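Local coordinates for 26S proteasome regulatory subunit RPN10 (Schizosaccharomyces pombe, PDB 2X5N), which protects ubiquitin chains from disassembly by deubiquitinating enzymes as a regulatory subunit of the 26S proteasome, thereby promoting protein degradation, at residues T23-E26 and A27-T31. Residues are numbered along the deposited sequence; the frame is centred on the assembly and turned at random.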
loop_
_atom_site.group_PDB
_atom_site.type_symbol
_atom_site.label_atom_id
_atom_site.label_comp_id
_atom_site.label_asym_id
_atom_site.label_seq_id
_atom_site.Cartn_x
_atom_site.Cartn_y
_atom_site.Cartn_z
ATOM N N THR A 23 16.008 4.842 5.985
ATOM C CA THR A 23 14.945 5.047 6.969
ATOM C C THR A 23 13.776 4.184 6.527
ATOM O O THR A 23 13.697 3.781 5.379
ATOM C CB THR A 23 14.458 6.507 7.041
ATOM O OG1 THR A 23 13.884 6.882 5.788
ATOM C CG2 THR A 23 15.607 7.436 7.410
ATOM N N ARG A 24 12.826 3.942 7.416
ATOM C CA ARG A 24 11.593 3.283 7.037
ATOM C C ARG A 24 10.930 3.989 5.883
ATOM O O ARG A 24 10.508 3.361 4.927
ATOM C CB ARG A 24 10.645 3.228 8.214
ATOM C CG ARG A 24 11.061 2.289 9.305
ATOM C CD ARG A 24 9.974 2.245 10.408
ATOM N NE ARG A 24 10.435 1.494 11.569
ATOM C CZ ARG A 24 9.707 1.243 12.644
ATOM N NH1 ARG A 24 8.443 1.634 12.720
ATOM N NH2 ARG A 24 10.250 0.574 13.644
ATOM N N PHE A 25 10.818 5.312 5.965
ATOM C CA PHE A 25 10.147 6.039 4.911
ATOM C C PHE A 25 10.813 5.837 3.557
ATOM O O PHE A 25 10.128 5.581 2.554
ATOM C CB PHE A 25 10.075 7.526 5.214
ATOM C CG PHE A 25 9.325 8.251 4.157
ATOM C CD1 PHE A 25 7.930 8.227 4.146
ATOM C CD2 PHE A 25 9.977 8.818 3.088
ATOM C CE1 PHE A 25 7.214 8.808 3.122
ATOM C CE2 PHE A 25 9.256 9.422 2.062
ATOM C CZ PHE A 25 7.879 9.411 2.088
ATOM N N GLU A 26 12.137 5.961 3.521
ATOM C CA GLU A 26 12.871 5.891 2.267
ATOM C C GLU A 26 12.936 4.477 1.709
ATOM O O GLU A 26 12.969 4.261 0.499
ATOM C CB GLU A 26 14.265 6.462 2.461
ATOM C CG GLU A 26 14.268 7.984 2.561
ATOM C CD GLU A 26 13.847 8.627 1.253
ATOM O OE1 GLU A 26 14.273 8.119 0.193
ATOM O OE2 GLU A 26 13.088 9.623 1.281
ATOM N N ALA A 27 12.963 3.520 2.614
ATOM C CA ALA A 27 12.857 2.107 2.282
ATOM C C ALA A 27 11.586 1.767 1.538
ATOM O O ALA A 27 11.535 1.032 0.562
ATOM C CB ALA A 27 13.145 1.207 3.440
ATOM N N GLN A 28 10.524 2.333 2.086
ATOM C CA GLN A 28 9.202 2.203 1.527
ATOM C C GLN A 28 9.182 2.850 0.146
ATOM O O GLN A 28 8.632 2.298 -0.813
ATOM C CB GLN A 28 8.187 2.860 2.499
ATOM C CG GLN A 28 6.930 3.342 1.873
ATOM C CD GLN A 28 6.125 4.099 2.877
ATOM O OE1 GLN A 28 5.136 3.606 3.388
ATOM N NE2 GLN A 28 6.578 5.312 3.203
ATOM N N LYS A 29 9.726 4.059 0.049
ATOM C CA LYS A 29 9.695 4.812 -1.225
ATOM C C LYS A 29 10.289 4.024 -2.412
ATOM O O LYS A 29 9.725 4.022 -3.507
ATOM C CB LYS A 29 10.398 6.163 -1.061
ATOM C CG LYS A 29 10.151 7.144 -2.182
ATOM C CD LYS A 29 10.917 8.428 -1.936
ATOM C CE LYS A 29 10.687 9.445 -3.033
ATOM N NZ LYS A 29 11.667 10.557 -2.934
ATOM N N ASP A 30 11.398 3.321 -2.178
ATOM C CA ASP A 30 11.984 2.465 -3.214
ATOM C C ASP A 30 11.066 1.257 -3.548
ATOM O O ASP A 30 10.962 0.826 -4.690
ATOM C CB ASP A 30 13.361 1.933 -2.784
ATOM C CG ASP A 30 14.468 2.990 -2.836
ATOM O OD1 ASP A 30 14.179 4.169 -3.104
ATOM O OD2 ASP A 30 15.647 2.629 -2.608
ATOM N N THR A 31 10.393 0.721 -2.545
ATOM C CA THR A 31 9.461 -0.394 -2.728
ATOM C C THR A 31 8.228 0.016 -3.563
ATOM O O THR A 31 7.706 -0.767 -4.364
ATOM C CB THR A 31 9.037 -0.938 -1.372
ATOM O OG1 THR A 31 10.219 -1.214 -0.621
ATOM C CG2 THR A 31 8.242 -2.192 -1.529
HETATM O O HOH W 1 15.861 3.770 -0.256
#
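From the N-cap Thr23 the chain runs without a break into the first two turns of helix 24-42, where Ala27 N donates to Thr23 O (2.9 Å); Gln28 N, Lys29 N and Asp30 N follow in i to i+4 steps onto Arg24 O, Phe25 O and Glu26 O. Threonine suits the N-cap because its short side chain lets OG1 accept from Glu26 N at 3.0 Å, satisfying an amide of the first turn. Gln28 places NE2 3.3 Å from Phe25 CD1, its amide plane almost perpendicular to the ring (89°), while its OE1 accepts from Asp10 N. Glu26, bent at chi2 (-66°), sets OE2 at the edge of the Phe25 ring, in its plane. Alongside it, Lys29 NZ lies 4.5 Å from Glu26 OE2, beyond a salt bridge. Small Ala27 fits against Leu177, and buried Thr31 satisfies its hydroxyl by donating from OG1 to Ala27 O (2.9 Å). The extended Arg24 forms salt bridges through NH2 with Asp19 and Glu145. In this beta-alpha-beta unit of the VWA domain the first turns are amphipathic: Phe25 and Gln28 pack on Ile9 of strand 3-9, while Glu26, Lys29 and Asp30 are more exposed, and the first-turn carboxylate of Glu26 probably interacts favourably with the helix dipole.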